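Local coordinates for protein 2-methyl-aconitate isomerase (Shewanella oneidensis, PDB 5K87) that catalyses the cis-trans isomerisation of 2-methyl-aconitate in propionate catabolism, by base-catalysed proton abstraction coupled with rotation about the C2-C3 bond, at residues D244-S247 and A251-K254; A326-G331 and I378-S383; A333-G338 and A366-E371. The protein carries 1 engineered substitution. All coordinates share one frame; numbering follows the deposited sequence.

Interaction 1: D244-S247 and A251-K254; sequences DINS and ALAK
Leu252 points from the first turn of helix 249-266 toward the backbone of Ile245 and Asn246, and its forked end does nearly all the touching. CG2 of Ile245 lies 3.8 Å from CD2 of Leu252, the two side chains meeting at a slant. The other branch rests on the peptide chain, with CD1 of Leu252 3.8 Å from the carbonyl O of Asn246. The carbonyl O of Ile245 lies 3.8 Å from Leu252 CG. Ile245 presents CG2 because that methyl is anti to the backbone N, while CG1 sits beside it (chi1 -70°). Asn246 runs at roughly a right angle to Leu252: OD1 of Asn246 passes 4.0 Å from CD2 of Leu252, a van der Waals contact; its hydrogen bond is with the backbone N of Leu318. This largely apolar contact joins helix 242-245 and its following turn to the start of helix 249-266, the side chain of Asn246 coming within about 5 Å of a bound malonate. Around it, Tyr236 touches Ile245 and Ala251, and strand 317-318 packs Lys317 against Asn246 and Leu252. Ser247, in the link between the helices, hydrogen-bonds through OG to OG of Ser247 of the second subunit.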
loop_
_atom_site.group_PDB
_atom_site.type_symbol
_atom_site.label_atom_id
_atom_site.label_comp_id
_atom_site.label_asym_id
_atom_site.label_seq_id
_atom_site.Cartn_x
_atom_site.Cartn_y
_atom_site.Cartn_z
ATOM N N ASP A 244 -17.608 4.888 4.897
ATOM C CA ASP A 244 -18.672 5.832 5.217
ATOM C C ASP A 244 -18.202 7.274 5.111
ATOM O O ASP A 244 -19.023 8.192 5.012
ATOM C CB ASP A 244 -19.206 5.584 6.622
ATOM C CG ASP A 244 -19.874 4.239 6.761
ATOM O OD1 ASP A 244 -20.629 3.843 5.844
ATOM O OD2 ASP A 244 -19.644 3.571 7.787
ATOM N N ILE A 245 -16.889 7.484 5.146
ATOM C CA ILE A 245 -16.340 8.840 5.214
ATOM C C ILE A 245 -15.335 9.157 4.108
ATOM O O ILE A 245 -15.334 10.263 3.563
ATOM C CB ILE A 245 -15.746 9.129 6.625
ATOM C CG1 ILE A 245 -16.895 9.241 7.640
ATOM C CG2 ILE A 245 -14.897 10.394 6.634
ATOM C CD1 ILE A 245 -16.465 9.382 9.088
ATOM N N ASN A 246 -14.501 8.188 3.748
ATOM C CA ASN A 246 -13.344 8.499 2.917
ATOM C C ASN A 246 -13.629 8.736 1.440
ATOM O O ASN A 246 -12.765 9.230 0.724
ATOM C CB ASN A 246 -12.218 7.498 3.142
ATOM C CG ASN A 246 -11.556 7.695 4.482
ATOM O OD1 ASN A 246 -11.781 8.709 5.142
ATOM N ND2 ASN A 246 -10.734 6.734 4.897
ATOM N N SER A 247 -14.846 8.418 1.010
ATOM C CA SER A 247 -15.285 8.743 -0.343
ATOM C C SER A 247 -16.223 9.950 -0.341
ATOM O O SER A 247 -16.733 10.349 -1.389
ATOM C CB SER A 247 -15.984 7.540 -0.987
ATOM O OG SER A 247 -15.093 6.448 -1.167
ATOM N N ALA A 251 -17.756 15.582 3.623
ATOM C CA ALA A 251 -17.427 15.260 5.006
ATOM C C ALA A 251 -15.953 15.549 5.302
ATOM O O ALA A 251 -15.613 16.123 6.341
ATOM C CB ALA A 251 -17.768 13.801 5.302
ATOM N N LEU A 252 -15.080 15.159 4.383
ATOM C CA LEU A 252 -13.656 15.395 4.575
ATOM C C LEU A 252 -13.338 16.889 4.652
ATOM O O LEU A 252 -12.535 17.317 5.481
ATOM C CB LEU A 252 -12.845 14.721 3.474
ATOM C CG LEU A 252 -12.947 13.193 3.461
ATOM C CD1 LEU A 252 -12.171 12.597 2.293
ATOM C CD2 LEU A 252 -12.459 12.602 4.778
ATOM N N ALA A 253 -13.987 17.684 3.804
ATOM C CA ALA A 253 -13.778 19.126 3.819
ATOM C C ALA A 253 -14.279 19.742 5.130
ATOM O O ALA A 253 -13.647 20.641 5.695
ATOM C CB ALA A 253 -14.468 19.768 2.624
ATOM N N LYS A 254 -15.405 19.240 5.621
ATOM C CA LYS A 254 -15.970 19.726 6.872
ATOM C C LYS A 254 -15.034 19.430 8.042
ATOM O O LYS A 254 -14.737 20.316 8.846
ATOM C CB LYS A 254 -17.351 19.123 7.114
ATOM C CG LYS A 254 -18.062 19.653 8.353
ATOM C CD LYS A 254 -19.478 19.094 8.409
ATOM C CE LYS A 254 -20.222 19.546 9.650
ATOM N NZ LYS A 254 -21.577 18.921 9.704
#

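Interaction 2: A326-G331 and I378-S383; sequences AAVAIG and IKAIMS
Helix 326-331 crosses strand 378-383 at 123° between their N-to-C directions, with the axes 8.5 Å apart at closest and Val328 and Ala380 as the nearest pair of CA atoms, 6.1 Å from each other. Small residues at the interface are consistent with this approach: Ala327 on the helix, Ala380 on the strand, and Gly331, which stands one turn after Ala327 on the strand-facing side. Met382 makes the longer reach. Its CG lies between the backbone N and the carbonyl carbon (chi1 67°), the chain then runs extended to SD, and a bend at the last torsion (chi3 74°) turns the terminal methyl in against the helix. CE of Met382 lies 3.6 Å from CB of Ala327 and 3.7 Å from CG2 of Val328. Met382 and Val328 run across each other at about a right angle, so the valine meets the end of the methionine and not its length. The second branch of Val328, CG1, is anti to the backbone N and reaches CB of Ala380 at 4.0 Å. Val328 thus straddles two alternate strand residues, one methyl to each. All four touching residues are buried, and the contact is wholly apolar. On the strand, Ala380 is bonded through its backbone to Phe183 of strand 179-184, and Ile381 to Gly365 of strand 360-371. Phe183 also touches Val328, Leu362 of strand 360-371 touches Ala327, and on another side of helix 324-334 Ala329 and Ile330 pack against strand 225-230.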
loop_
_atom_site.group_PDB
_atom_site.type_symbol
_atom_site.label_atom_id
_atom_site.label_comp_id
_atom_site.label_asym_id
_atom_site.label_seq_id
_atom_site.Cartn_x
_atom_site.Cartn_y
_atom_site.Cartn_z
ATOM N N ALA A 326 -2.998 9.204 19.255
ATOM C CA ALA A 326 -4.379 9.534 19.552
ATOM C C ALA A 326 -4.921 8.618 20.640
ATOM O O ALA A 326 -5.740 9.051 21.447
ATOM C CB ALA A 326 -5.225 9.446 18.306
ATOM N N ALA A 327 -4.470 7.367 20.683
ATOM C CA ALA A 327 -4.868 6.460 21.750
ATOM C C ALA A 327 -4.416 6.994 23.112
ATOM O O ALA A 327 -5.151 6.885 24.092
ATOM C CB ALA A 327 -4.335 5.050 21.502
ATOM N N VAL A 328 -3.214 7.560 23.172
ATOM C CA VAL A 328 -2.752 8.226 24.381
ATOM C C VAL A 328 -3.657 9.411 24.735
ATOM O O VAL A 328 -4.023 9.589 25.902
ATOM C CB VAL A 328 -1.299 8.691 24.250
ATOM C CG1 VAL A 328 -0.911 9.597 25.412
ATOM C CG2 VAL A 328 -0.373 7.476 24.149
ATOM N N ALA A 329 -4.034 10.213 23.744
ATOM C CA ALA A 329 -4.926 11.337 23.989
ATOM C C ALA A 329 -6.286 10.859 24.507
ATOM O O ALA A 329 -6.876 11.493 25.393
ATOM C CB ALA A 329 -5.092 12.174 22.720
ATOM N N ILE A 330 -6.792 9.757 23.959
ATOM C CA ILE A 330 -8.060 9.176 24.391
ATOM C C ILE A 330 -7.975 8.719 25.842
ATOM O O ILE A 330 -8.837 9.055 26.659
ATOM C CB ILE A 330 -8.479 7.990 23.496
ATOM C CG1 ILE A 330 -8.817 8.479 22.093
ATOM C CG2 ILE A 330 -9.686 7.249 24.097
ATOM C CD1 ILE A 330 -8.815 7.376 21.047
ATOM N N GLY A 331 -6.951 7.938 26.162
ATOM C CA GLY A 331 -6.809 7.419 27.514
ATOM C C GLY A 331 -6.628 8.534 28.529
ATOM O O GLY A 331 -7.200 8.495 29.630
ATOM N N ILE A 378 0.591 10.726 35.057
ATOM C CA ILE A 378 1.914 10.162 35.239
ATOM C C ILE A 378 2.385 9.404 33.998
ATOM O O ILE A 378 3.545 9.516 33.590
ATOM C CB ILE A 378 1.919 9.231 36.464
ATOM C CG1 ILE A 378 1.637 10.041 37.734
ATOM C CG2 ILE A 378 3.242 8.490 36.576
ATOM C CD1 ILE A 378 1.515 9.205 38.985
ATOM N N LYS A 379 1.480 8.632 33.413
ATOM C CA LYS A 379 1.810 7.826 32.248
ATOM C C LYS A 379 0.541 7.316 31.603
ATOM O O LYS A 379 -0.524 7.255 32.236
ATOM C CB LYS A 379 2.704 6.643 32.630
ATOM C CG LYS A 379 2.022 5.633 33.532
ATOM C CD LYS A 379 2.820 4.336 33.647
ATOM C CE LYS A 379 4.075 4.514 34.481
ATOM N NZ LYS A 379 4.786 3.215 34.690
ATOM N N ALA A 380 0.660 6.968 30.327
ATOM C CA ALA A 380 -0.375 6.242 29.612
ATOM C C ALA A 380 0.246 4.969 29.062
ATOM O O ALA A 380 1.389 4.978 28.594
ATOM C CB ALA A 380 -0.944 7.080 28.495
ATOM N N ILE A 381 -0.491 3.870 29.129
ATOM C CA ILE A 381 0.061 2.578 28.742
ATOM C C ILE A 381 -0.848 1.843 27.775
ATOM O O ILE A 381 -2.075 2.001 27.801
ATOM C CB ILE A 381 0.312 1.683 29.972
ATOM C CG1 ILE A 381 -1.004 1.233 30.592
ATOM C CG2 ILE A 381 1.157 2.411 31.010
ATOM C CD1 ILE A 381 -0.840 0.172 31.654
ATOM N N MET A 382 -0.237 1.064 26.887
ATOM C CA MET A 382 -0.985 0.182 26.010
ATOM C C MET A 382 -0.037 -0.914 25.545
ATOM O O MET A 382 1.175 -0.806 25.708
ATOM C CB MET A 382 -1.544 0.954 24.814
ATOM C CG MET A 382 -0.467 1.459 23.872
ATOM S SD MET A 382 -1.054 2.480 22.505
ATOM C CE MET A 382 -1.439 3.985 23.382
ATOM N N SER A 383 -0.594 -1.964 24.969
ATOM C CA SER A 383 0.215 -3.019 24.380
ATOM C C SER A 383 0.116 -2.983 22.870
ATOM O O SER A 383 -0.961 -2.765 22.307
ATOM C CB SER A 383 -0.227 -4.376 24.898
ATOM O OG SER A 383 0.105 -4.495 26.270
#

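Interaction 3: A333-G338 and A366-E371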
loop_
_atom_site.group_PDB
_atom_site.type_symbol
_atom_site.label_atom_id
_atom_site.label_comp_id
_atom_site.label_asym_id
_atom_site.label_seq_id
_atom_site.Cartn_x
_atom_site.Cartn_y
_atom_site.Cartn_z
ATOM N N ALA A 333 -7.568 11.807 28.158
ATOM C CA ALA A 333 -8.799 12.574 28.295
ATOM C C ALA A 333 -9.840 11.790 29.079
ATOM O O ALA A 333 -10.609 12.364 29.871
ATOM C CB ALA A 333 -9.353 12.966 26.927
ATOM N N ALA A 334 -9.898 10.483 28.853
ATOM C CA ALA A 334 -10.876 9.653 29.542
ATOM C C ALA A 334 -10.649 9.656 31.050
ATOM O O ALA A 334 -11.599 9.475 31.821
ATOM C CB ALA A 334 -10.853 8.238 29.016
ATOM N N ALA A 335 -9.403 9.864 31.466
ATOM C CA ALA A 335 -9.042 9.853 32.884
ATOM C C ALA A 335 -9.334 11.179 33.589
ATOM O O ALA A 335 -9.217 11.281 34.817
ATOM C CB ALA A 335 -7.571 9.498 33.042
ATOM N N ILE A 336 -9.684 12.199 32.820
ATOM C CA ILE A 336 -10.003 13.502 33.392
ATOM C C ILE A 336 -11.515 13.721 33.383
ATOM O O ILE A 336 -12.112 13.929 32.324
ATOM C CB ILE A 336 -9.338 14.629 32.598
ATOM C CG1 ILE A 336 -7.838 14.370 32.440
ATOM C CG2 ILE A 336 -9.588 15.965 33.278
ATOM C CD1 ILE A 336 -7.087 14.320 33.746
ATOM N N PRO A 337 -12.145 13.673 34.569
ATOM C CA PRO A 337 -13.604 13.782 34.632
ATOM C C PRO A 337 -14.107 15.067 33.984
ATOM O O PRO A 337 -13.597 16.144 34.279
ATOM C CB PRO A 337 -13.887 13.781 36.135
ATOM C CG PRO A 337 -12.745 13.001 36.710
ATOM C CD PRO A 337 -11.552 13.388 35.889
ATOM N N GLY A 338 -15.069 14.937 33.079
ATOM C CA GLY A 338 -15.661 16.097 32.442
ATOM C C GLY A 338 -15.262 16.358 30.999
ATOM O O GLY A 338 -15.916 17.144 30.325
ATOM N N ALA A 366 -4.505 5.276 31.619
ATOM C CA ALA A 366 -3.827 6.526 31.945
ATOM C C ALA A 366 -4.007 6.827 33.417
ATOM O O ALA A 366 -5.129 6.824 33.933
ATOM C CB ALA A 366 -4.351 7.669 31.106
ATOM N N GLN A 367 -2.887 7.085 34.081
ATOM C CA GLN A 367 -2.856 7.285 35.524
ATOM C C GLN A 367 -2.924 8.772 35.872
ATOM O O GLN A 367 -1.914 9.478 35.806
ATOM C CB GLN A 367 -1.586 6.656 36.090
ATOM C CG GLN A 367 -1.438 6.743 37.597
ATOM C CD GLN A 367 -0.117 6.168 38.077
ATOM O OE1 GLN A 367 0.690 5.681 37.281
ATOM N NE2 GLN A 367 0.110 6.220 39.386
ATOM N N ALA A 368 -4.123 9.240 36.218
ATOM C CA ALA A 368 -4.340 10.635 36.599
ATOM C C ALA A 368 -4.436 10.776 38.108
ATOM O O ALA A 368 -5.229 10.090 38.755
ATOM C CB ALA A 368 -5.595 11.181 35.953
ATOM N N VAL A 369 -3.618 11.663 38.660
ATOM C CA VAL A 369 -3.623 11.913 40.094
ATOM C C VAL A 369 -3.663 13.414 40.324
ATOM O O VAL A 369 -3.097 14.195 39.560
ATOM C CB VAL A 369 -2.394 11.283 40.811
ATOM C CG1 VAL A 369 -2.174 9.848 40.357
ATOM C CG2 VAL A 369 -1.139 12.103 40.599
ATOM N N GLN A 370 -4.357 13.820 41.378
ATOM C CA GLN A 370 -4.410 15.226 41.731
ATOM C C GLN A 370 -3.136 15.617 42.451
ATOM O O GLN A 370 -2.599 14.850 43.239
ATOM C CB GLN A 370 -5.624 15.504 42.616
ATOM C CG GLN A 370 -6.946 15.479 41.865
ATOM C CD GLN A 370 -7.448 16.868 41.539
ATOM O OE1 GLN A 370 -7.577 17.714 42.426
ATOM N NE2 GLN A 370 -7.730 17.116 40.268
ATOM N N GLU A 371 -2.664 16.819 42.154
ATOM C CA GLU A 371 -1.536 17.417 42.835
ATOM C C GLU A 371 -1.867 18.895 42.930
ATOM O O GLU A 371 -2.140 19.524 41.919
ATOM C CB GLU A 371 -0.265 17.212 42.010
ATOM C CG GLU A 371 0.996 17.775 42.631
ATOM C CD GLU A 371 2.167 17.745 41.666
ATOM O OE1 GLU A 371 2.337 18.723 40.907
ATOM O OE2 GLU A 371 2.910 16.742 41.663
#
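Ala335 faces strand 366-371 with its methyl directed at the strand, and that one carbon meets two alternate alanines. CB of Ala335 lies 3.9 Å from CB of Ala368 and 4.2 Å from CB of Ala366, while its shortest approach is to the peptide between them, 3.7 Å to the carbonyl O of Ala366. Ala368 is gripped from more than one direction: its CB also lies 3.8 Å from the carbonyl O of Ala335, and CD1 of Ile336 reaches it at 4.1 Å. The CB of Ile336 does not point at the strand; two torsions bring the delta methyl round, with CG1 beside the backbone N (chi1 -52°) and a second twist of -62° folding CD1 back toward Ala368.

Further out, Ala335 lies near the C-terminal end of helix 324-334, where the backbone N of Ile336 hydrogen-bonds to the carbonyl O of Ala333 at 3.1 Å. Further along, Asn342 ties the turn to helix 340-344, taking the N-H of Gly338 and giving its ND2 to the carbonyl O of Ala334. Ile336 also touches Phe198, Leu203 and Trp375, and the strand pairs with strand 374-391, where Gln367 bonds to Ile378 and Lys379.

Between the two segments there are methyls and carbonyl oxygens at van der Waals range and nothing polar is exchanged. In keeping with the short side chains, CA of Ala335 and CA of Ala368 stand 6.0 Å apart; the fit therefore rests on shape, and the polar holding is done within the turn and along the strand pair.

How the interactions relate
Interactions 2 and 3 form one continuous patch, their centres 11 Å apart: helix 324-334 and the turn that follows it supply one side, and neighbouring antiparallel strands 374-391 and 360-371 supply the other. They meet directly where Ile378 N lies 2.9 Å from Gln367 O, a probable hydrogen bond, and along the chain interaction 3 is nested inside the loop that interaction 2 closes. Interaction 1 stands apart, its nearest atoms about 14 Å from interaction 2 and 20 Å from interaction 3. Interactions 1 and 2 both lie near bound malonate: one about 5 Å from the side chain of Asn246, and one about 8 Å from that of Ala327, close after substrate-binding Gly324, whereas interaction 3 is remote from the substrate site.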